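Local coordinates for putative fumarylacetoacetate hydrolase family protein (PDB 3S52), which is a putative member of the fumarylacetoacetate hydrolase family, a mixed alpha-beta protein whose specific function is not assigned, at residues Gly26-Glu31 / Met167-Ile172; Gln146-Ser151 / Gly162-Met167. One frame throughout, in Å; residues are numbered along the deposited sequence.

Contact 1: Gly26-Glu31 / Met167-Ile172; sequences GSNYAE and MITPII. With SO4 (sulfate ion), chain E.
The side-chain amide of Asn28 lies against the turn at Ile168 and Thr169 and pairs with one residue through both of its ends. OD1 of Asn28 accepts from Thr169 N at 2.8 Å, while Asn28 ND2 donates to Thr169 O at 3.1 Å in a nearly straight bond (172°) that lies in the amide plane. A chi1 of -152° sets CG opposite the backbone N and brings the amide to Thr169, while the backbone O of Asn28 takes Ile168 N, 2.8 Å away. Water 1 also donates to Asn28 OD1 and bonds to Thr169 OG1, and ND2 has a second acceptor in Thr192 O, so the rotation of this buried amide is well fixed.

Next to it, selenomethionine Met167 runs extended past the phenol end of Tyr29, with Met167 CG 3.7 Å from Tyr29 CZ and Met167 N over one face of the ring. CD1 of Ile168 reaches Ala30 N at 3.8 Å. On the far end of the loop, Ser27 N donates to a sulfate, probably from the crystallisation liquor, that His32 and Lys125 also bind. Tyr29 and Pro170 are the N-cap residues of helices 30-35 and 171-181, and Asn28, with Met167 to Thr169, joins the loops leading into them.

Contact 2: Gln146-Ser151 / Gly162-Met167; sequences QQADLS and GNTRDM
Asn163 and Asp149 face each other across two antiparallel strands, with amide and carboxylate planes turned 72° apart. Asn163 ND2 points at Asp149 OD1 (2.9 Å) in a nearly straight bond that lies in the amide plane but meets the carboxylate from above. The same nitrogen donates to Gln147 O at 2.8 Å, again from above the carbonyl plane. With chi1 of -172° carrying the amide across to the other strand, its OD1 turns back to accept from Arg165 N, closing an Asx turn.

That oxygen also sits 3.2 Å above the centre of the Arg165 guanidinium. Arg165 bends at chi3 and brings the edge of this group to the Gln147 amide, whose plane stands 78° to it; NH2 of Arg165 donates to OE1 of Gln147 at 3.1 Å. Water 2 bridges Arg165 NE and, weakly, Gln147 OE1, while water 3 bridges Arg165 NH1 and Asp149 OD1, which do not touch directly; the attraction between these opposite charges is probably felt across it.

All this sits at the open end of the beta hairpin formed by strands 149-154 and 157-163. Asp149 and Asn163 are a non-hydrogen-bonded pair, Leu150 and Gly162 the hydrogen-bonded pair beside it, and Ala148 O takes Thr164 N where the second strand passes into a 3-10 turn.

Beyond the strands, Gln146 bends at chi2 to send NE2 to Thr164 O (2.8 Å), on the opposite face of that carbonyl from Met167 N; NE2 also lies 3.3 Å from the selenium of Met167. Thr164 OG1 bonds to Ala145 O and receives a weak bond from Ala148 N. Leu150 packs on Ile74 and Thr164 on Leu76, both from strand 70-80.

In the fold
From the N terminus, strand 21-26 runs into the loop before helix 30-35, the first side of contact 1. The chain then builds most of the larger mixed sheet before reaching 146-151. Contact 2 closes a short loop, the hairpin of strands 149-154 and 157-163 in the four-stranded antiparallel sheet. Contact 1 closes a far longer one around it when the chain returns at 167-172, which runs into the start of helix 171-181. The two share Met167, and Gln146 OE1 probably accepts a hydrogen bond from Ile171 N, while Tyr29 packs on Asn163 and Thr164. Together they tie the antiparallel sheet to the starts of both helices.

Contact 1: Gly26-Glu31 / Met167-Ile172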
ATOM      1  N   GLY A  26      -8.575   8.943   4.703  1.00  9.61           N
ATOM      2  CA  GLY A  26      -9.673   9.489   3.911  1.00 14.90           C
ATOM      3  C   GLY A  26     -10.729  10.108   4.809  1.00 20.96           C
ATOM      4  O   GLY A  26     -10.779   9.826   6.008  1.00 25.18           O
ATOM      5  N   SER A  27     -11.573  10.959   4.240  1.00 15.46           N
ATOM      6  CA  SER A  27     -12.685  11.522   4.987  1.00 13.80           C
ATOM      7  C   SER A  27     -12.235  12.168   6.284  1.00 15.15           C
ATOM      8  O   SER A  27     -12.846  11.914   7.313  1.00 13.44           O
ATOM      9  CB  SER A  27     -13.711  10.431   5.343  1.00 13.95           C
ATOM     10  OG  SER A  27     -14.113   9.711   4.191  1.00 25.42           O
ATOM     11  N   ASN A  28     -11.166  12.961   6.256  1.00  9.24           N
ATOM     12  CA  ASN A  28     -10.718  13.653   7.475  1.00  9.18           C
ATOM     13  C   ASN A  28     -11.099  15.150   7.640  1.00 11.54           C
ATOM     14  O   ASN A  28     -10.680  15.793   8.591  1.00 10.81           O
ATOM     15  CB  ASN A  28      -9.230  13.396   7.734  1.00 14.35           C
ATOM     16  CG  ASN A  28      -8.867  13.480   9.213  1.00 13.27           C
ATOM     17  OD1 ASN A  28      -9.644  13.089  10.084  1.00 16.38           O
ATOM     18  ND2 ASN A  28      -7.670  13.979   9.498  1.00  8.66           N
ATOM     19  N   TYR A  29     -11.865  15.700   6.702  1.00 16.99           N
ATOM     20  CA  TYR A  29     -12.406  17.058   6.814  1.00  6.30           C
ATOM     21  C   TYR A  29     -13.901  17.016   6.487  1.00 10.55           C
ATOM     22  O   TYR A  29     -14.298  16.483   5.442  1.00 10.47           O
ATOM     23  CB  TYR A  29     -11.727  18.007   5.814  1.00  6.32           C
ATOM     24  CG  TYR A  29     -10.295  18.360   6.118  1.00  6.89           C
ATOM     25  CD1 TYR A  29      -9.280  17.431   5.950  1.00 14.39           C
ATOM     26  CD2 TYR A  29      -9.947  19.639   6.545  1.00 17.82           C
ATOM     27  CE1 TYR A  29      -7.952  17.760   6.229  1.00  9.54           C
ATOM     28  CE2 TYR A  29      -8.622  19.969   6.820  1.00 16.52           C
ATOM     29  CZ  TYR A  29      -7.634  19.021   6.645  1.00 14.27           C
ATOM     30  OH  TYR A  29      -6.320  19.324   6.900  1.00 17.78           O
ATOM     31  N   ALA A  30     -14.728  17.583   7.357  1.00 13.05           N
ATOM     32  CA  ALA A  30     -16.185  17.481   7.195  1.00 17.27           C
ATOM     33  C   ALA A  30     -16.715  18.024   5.866  1.00 15.70           C
ATOM     34  O   ALA A  30     -17.596  17.420   5.258  1.00 17.81           O
ATOM     35  CB  ALA A  30     -16.902  18.143   8.366  1.00 21.39           C
ATOM     36  N   GLU A  31     -16.185  19.159   5.415  1.00 10.03           N
ATOM     37  CA  GLU A  31     -16.639  19.736   4.156  1.00 19.67           C
ATOM     38  C   GLU A  31     -16.245  18.880   2.946  1.00 18.52           C
ATOM     39  O   GLU A  31     -16.919  18.906   1.920  1.00 16.55           O
ATOM     40  CB  GLU A  31     -16.167  21.189   4.012  1.00 24.32           C
ATOM     41  CG  GLU A  31     -16.898  22.132   4.974  1.00 38.18           C
ATOM     42  CD  GLU A  31     -16.456  23.586   4.860  1.00 59.24           C
ATOM     43  OE1 GLU A  31     -15.373  23.932   5.392  1.00 61.78           O
ATOM     44  OE2 GLU A  31     -17.204  24.387   4.250  1.00 67.55           O
HETATM   45  N   MSE A 167      -9.193  19.319  10.748  1.00 12.27           N
HETATM   46  CA  MSE A 167      -9.083  17.855  10.772  1.00 21.65           C
HETATM   47  C   MSE A 167     -10.058  17.263  11.778  1.00 20.75           C
HETATM   48  O   MSE A 167     -10.166  17.758  12.900  1.00 16.36           O
HETATM   49  CB  MSE A 167      -7.656  17.403  11.118  1.00 15.42           C
HETATM   50  CG  MSE A 167      -6.692  17.596   9.963  1.00 22.09           C
HETATM   51 SE   MSE A 167      -4.850  17.084  10.358  0.75 24.37          SE
HETATM   52  CE  MSE A 167      -4.036  17.776   8.768  1.00 29.08           C
ATOM     53  N   ILE A 168     -10.763  16.211  11.371  1.00 11.68           N
ATOM     54  CA  ILE A 168     -11.668  15.487  12.261  1.00 11.18           C
ATOM     55  C   ILE A 168     -10.866  14.671  13.266  1.00 11.72           C
ATOM     56  O   ILE A 168     -11.135  14.716  14.454  1.00 15.69           O
ATOM     57  CB  ILE A 168     -12.642  14.576  11.470  1.00 22.49           C
ATOM     58  CG1 ILE A 168     -13.682  15.427  10.721  1.00 18.36           C
ATOM     59  CG2 ILE A 168     -13.316  13.576  12.403  1.00 22.37           C
ATOM     60  CD1 ILE A 168     -14.502  14.636   9.699  1.00 19.21           C
ATOM     61  N   THR A 169      -9.867  13.937  12.790  1.00  7.10           N
ATOM     62  CA  THR A 169      -8.924  13.294  13.696  1.00 11.38           C
ATOM     63  C   THR A 169      -7.592  14.038  13.582  1.00 13.57           C
ATOM     64  O   THR A 169      -6.983  14.040  12.520  1.00 17.48           O
ATOM     65  CB  THR A 169      -8.726  11.794  13.355  1.00 21.46           C
ATOM     66  OG1 THR A 169     -10.003  11.153  13.210  1.00 19.11           O
ATOM     67  CG2 THR A 169      -7.918  11.082  14.463  1.00 21.66           C
ATOM     68  N   PRO A 170      -7.158  14.706  14.667  1.00 14.79           N
ATOM     69  CA  PRO A 170      -5.934  15.512  14.676  1.00 14.10           C
ATOM     70  C   PRO A 170      -4.700  14.654  14.415  1.00 10.04           C
ATOM     71  O   PRO A 170      -4.766  13.434  14.576  1.00 12.38           O
ATOM     72  CB  PRO A 170      -5.897  16.067  16.102  1.00 15.88           C
ATOM     73  CG  PRO A 170      -7.302  16.025  16.547  1.00 14.91           C
ATOM     74  CD  PRO A 170      -7.821  14.744  15.979  1.00 18.72           C
ATOM     75  N   ILE A 171      -3.600  15.293  14.018  1.00  7.84           N
ATOM     76  CA  ILE A 171      -2.381  14.602  13.587  1.00 12.55           C
ATOM     77  C   ILE A 171      -1.856  13.530  14.540  1.00  9.66           C
ATOM     78  O   ILE A 171      -1.592  12.394  14.141  1.00 11.50           O
ATOM     79  CB  ILE A 171      -1.243  15.618  13.335  1.00 14.26           C
ATOM     80  CG1 ILE A 171      -1.568  16.500  12.120  1.00 17.08           C
ATOM     81  CG2 ILE A 171       0.085  14.910  13.163  1.00 13.51           C
ATOM     82  CD1 ILE A 171      -0.688  17.738  12.036  1.00 18.92           C
ATOM     83  N   ILE A 172      -1.672  13.897  15.799  1.00  8.12           N
ATOM     84  CA  ILE A 172      -1.070  12.969  16.752  1.00  8.68           C
ATOM     85  C   ILE A 172      -1.900  11.700  17.028  1.00 14.89           C
ATOM     86  O   ILE A 172      -1.420  10.594  16.807  1.00 13.44           O
ATOM     87  CB  ILE A 172      -0.639  13.697  18.041  1.00 14.01           C
ATOM     88  CG1 ILE A 172       0.624  14.513  17.742  1.00 17.24           C
ATOM     89  CG2 ILE A 172      -0.372  12.711  19.158  1.00 10.38           C
ATOM     90  CD1 ILE A 172       0.733  15.772  18.558  1.00 21.06           C
TER
HETATM   91  S   SO4 E 219     -11.234  10.453   0.253  1.00 38.44           S
HETATM   92  O1  SO4 E 219     -11.583  11.282  -0.901  1.00 30.76           O
HETATM   93  O2  SO4 E 219      -9.895   9.920   0.079  1.00 29.47           O
HETATM   94  O3  SO4 E 219     -11.268  11.242   1.487  1.00 35.38           O
HETATM   95  O4  SO4 E 219     -12.206   9.349   0.325  1.00 36.20           O
HETATM   96  O   HOH W   1     -10.644  10.758  10.603  1.00 18.79           O

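Contact 2: Gln146-Ser151 / Gly162-Met167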
ATOM      1  N   GLN A 146      -1.231  21.713  13.658  1.00 13.18           N
ATOM      2  CA  GLN A 146      -2.684  21.642  13.672  1.00 15.87           C
ATOM      3  C   GLN A 146      -3.338  22.982  13.345  1.00 20.04           C
ATOM      4  O   GLN A 146      -4.542  23.147  13.516  1.00 22.98           O
ATOM      5  CB  GLN A 146      -3.164  21.142  15.035  1.00 19.55           C
ATOM      6  CG  GLN A 146      -4.431  20.304  14.994  1.00 22.46           C
ATOM      7  CD  GLN A 146      -4.276  19.043  14.172  1.00 13.80           C
ATOM      8  OE1 GLN A 146      -3.549  18.128  14.547  1.00 17.79           O
ATOM      9  NE2 GLN A 146      -4.969  18.987  13.046  1.00 10.66           N
ATOM     10  N   GLN A 147      -2.543  23.936  12.876  1.00 15.68           N
ATOM     11  CA  GLN A 147      -3.061  25.251  12.519  1.00 20.62           C
ATOM     12  C   GLN A 147      -2.493  25.725  11.188  1.00 21.04           C
ATOM     13  O   GLN A 147      -2.598  26.894  10.830  1.00 21.26           O
ATOM     14  CB  GLN A 147      -2.755  26.265  13.618  1.00 22.56           C
ATOM     15  CG  GLN A 147      -3.737  26.222  14.769  1.00 28.42           C
ATOM     16  CD  GLN A 147      -3.919  27.570  15.424  1.00 43.88           C
ATOM     17  OE1 GLN A 147      -4.830  28.322  15.081  1.00 51.53           O
ATOM     18  NE2 GLN A 147      -3.050  27.887  16.373  1.00 41.37           N
ATOM     19  N   ALA A 148      -1.891  24.796  10.459  1.00 17.15           N
ATOM     20  CA  ALA A 148      -1.303  25.092   9.149  1.00 17.52           C
ATOM     21  C   ALA A 148      -2.312  25.336   8.016  1.00 15.28           C
ATOM     22  O   ALA A 148      -3.329  24.656   7.917  1.00 17.25           O
ATOM     23  CB  ALA A 148      -0.326  23.993   8.754  1.00 14.44           C
ATOM     24  N   ASP A 149      -1.998  26.308   7.161  1.00 14.71           N
ATOM     25  CA  ASP A 149      -2.807  26.651   6.007  1.00 18.19           C
ATOM     26  C   ASP A 149      -2.335  25.925   4.745  1.00 17.63           C
ATOM     27  O   ASP A 149      -1.143  25.792   4.500  1.00 22.51           O
ATOM     28  CB  ASP A 149      -2.807  28.162   5.785  1.00 28.08           C
ATOM     29  CG  ASP A 149      -3.566  28.903   6.877  1.00 38.53           C
ATOM     30  OD1 ASP A 149      -4.830  28.888   6.862  1.00 28.91           O
ATOM     31  OD2 ASP A 149      -2.892  29.504   7.747  1.00 42.66           O
ATOM     32  N   LEU A 150      -3.288  25.457   3.952  1.00 13.73           N
ATOM     33  CA  LEU A 150      -2.998  24.784   2.696  1.00 15.13           C
ATOM     34  C   LEU A 150      -3.818  25.452   1.608  1.00 17.31           C
ATOM     35  O   LEU A 150      -5.012  25.666   1.782  1.00 15.73           O
ATOM     36  CB  LEU A 150      -3.460  23.326   2.768  1.00 18.98           C
ATOM     37  CG  LEU A 150      -2.936  22.397   3.848  1.00 19.87           C
ATOM     38  CD1 LEU A 150      -3.875  21.219   4.022  1.00 18.66           C
ATOM     39  CD2 LEU A 150      -1.549  21.930   3.477  1.00 23.48           C
ATOM     40  N   SER A 151      -3.199  25.747   0.473  1.00 10.60           N
ATOM     41  CA  SER A 151      -3.942  26.336  -0.624  1.00 14.79           C
ATOM     42  C   SER A 151      -3.437  25.793  -1.945  1.00 12.13           C
ATOM     43  O   SER A 151      -2.247  25.526  -2.115  1.00 11.98           O
ATOM     44  CB  SER A 151      -3.856  27.860  -0.594  1.00 29.91           C
ATOM     45  OG  SER A 151      -2.520  28.282  -0.752  1.00 42.70           O
ATOM     46  N   GLY A 162      -7.578  25.651   2.866  1.00 19.25           N
ATOM     47  CA  GLY A 162      -8.056  25.089   4.109  1.00 19.13           C
ATOM     48  C   GLY A 162      -7.034  25.205   5.217  1.00 20.38           C
ATOM     49  O   GLY A 162      -5.973  25.790   5.032  1.00 17.02           O
ATOM     50  N   ASN A 163      -7.371  24.666   6.379  1.00 15.09           N
ATOM     51  CA  ASN A 163      -6.470  24.736   7.508  1.00 20.84           C
ATOM     52  C   ASN A 163      -6.600  23.459   8.310  1.00 17.22           C
ATOM     53  O   ASN A 163      -7.712  22.960   8.505  1.00 12.89           O
ATOM     54  CB  ASN A 163      -6.777  25.966   8.359  1.00 15.20           C
ATOM     55  CG  ASN A 163      -5.738  26.203   9.437  1.00 20.23           C
ATOM     56  OD1 ASN A 163      -5.740  25.528  10.468  1.00 15.06           O
ATOM     57  ND2 ASN A 163      -4.843  27.170   9.209  1.00 14.13           N
ATOM     58  N   THR A 164      -5.470  22.922   8.761  1.00 12.17           N
ATOM     59  CA  THR A 164      -5.476  21.644   9.480  1.00 15.06           C
ATOM     60  C   THR A 164      -6.242  21.675  10.805  1.00 18.57           C
ATOM     61  O   THR A 164      -6.481  20.625  11.416  1.00 13.09           O
ATOM     62  CB  THR A 164      -4.058  21.113   9.719  1.00 17.86           C
ATOM     63  OG1 THR A 164      -3.326  22.039  10.538  1.00 19.82           O
ATOM     64  CG2 THR A 164      -3.335  20.930   8.384  1.00 17.09           C
ATOM     65  N   ARG A 165      -6.632  22.863  11.260  1.00 17.39           N
ATOM     66  CA  ARG A 165      -7.465  22.928  12.461  1.00 15.26           C
ATOM     67  C   ARG A 165      -8.802  22.229  12.222  1.00 22.20           C
ATOM     68  O   ARG A 165      -9.507  21.874  13.174  1.00 17.98           O
ATOM     69  CB  ARG A 165      -7.693  24.368  12.929  1.00 17.15           C
ATOM     70  CG  ARG A 165      -8.640  25.183  12.049  1.00 18.55           C
ATOM     71  CD  ARG A 165      -8.984  26.540  12.686  1.00 23.60           C
ATOM     72  NE  ARG A 165      -7.789  27.353  12.900  1.00 28.40           N
ATOM     73  CZ  ARG A 165      -7.204  28.098  11.965  1.00 26.04           C
ATOM     74  NH1 ARG A 165      -7.697  28.145  10.732  1.00 22.93           N
ATOM     75  NH2 ARG A 165      -6.122  28.796  12.263  1.00 29.99           N
ATOM     76  N   ASP A 166      -9.149  22.015  10.954  1.00 13.99           N
ATOM     77  CA  ASP A 166     -10.438  21.423  10.634  1.00 11.85           C
ATOM     78  C   ASP A 166     -10.374  19.894  10.540  1.00 18.24           C
ATOM     79  O   ASP A 166     -11.382  19.243  10.301  1.00 21.47           O
ATOM     80  CB  ASP A 166     -11.023  22.046   9.357  1.00 18.42           C
ATOM     81  CG  ASP A 166     -11.437  23.508   9.560  1.00 27.49           C
ATOM     82  OD1 ASP A 166     -11.790  23.875  10.701  1.00 32.58           O
ATOM     83  OD2 ASP A 166     -11.406  24.295   8.594  1.00 37.16           O
HETATM   84  N   MSE A 167      -9.193  19.319  10.748  1.00 12.27           N
HETATM   85  CA  MSE A 167      -9.083  17.855  10.772  1.00 21.65           C
HETATM   86  C   MSE A 167     -10.058  17.263  11.778  1.00 20.75           C
HETATM   87  O   MSE A 167     -10.166  17.758  12.900  1.00 16.36           O
HETATM   88  CB  MSE A 167      -7.656  17.403  11.118  1.00 15.42           C
HETATM   89  CG  MSE A 167      -6.692  17.596   9.963  1.00 22.09           C
HETATM   90 SE   MSE A 167      -4.850  17.084  10.358  0.75 24.37          SE
HETATM   91  CE  MSE A 167      -4.036  17.776   8.768  1.00 29.08           C
TER
HETATM   92  O   HOH W   2      -6.712  26.441  15.732  1.00 30.74           O
HETATM   93  O   HOH W   3      -6.875  29.883   8.355  1.00 25.12           O
HETATM   94  O   HOH W   4      -6.048  28.470   4.677  1.00 29.18           O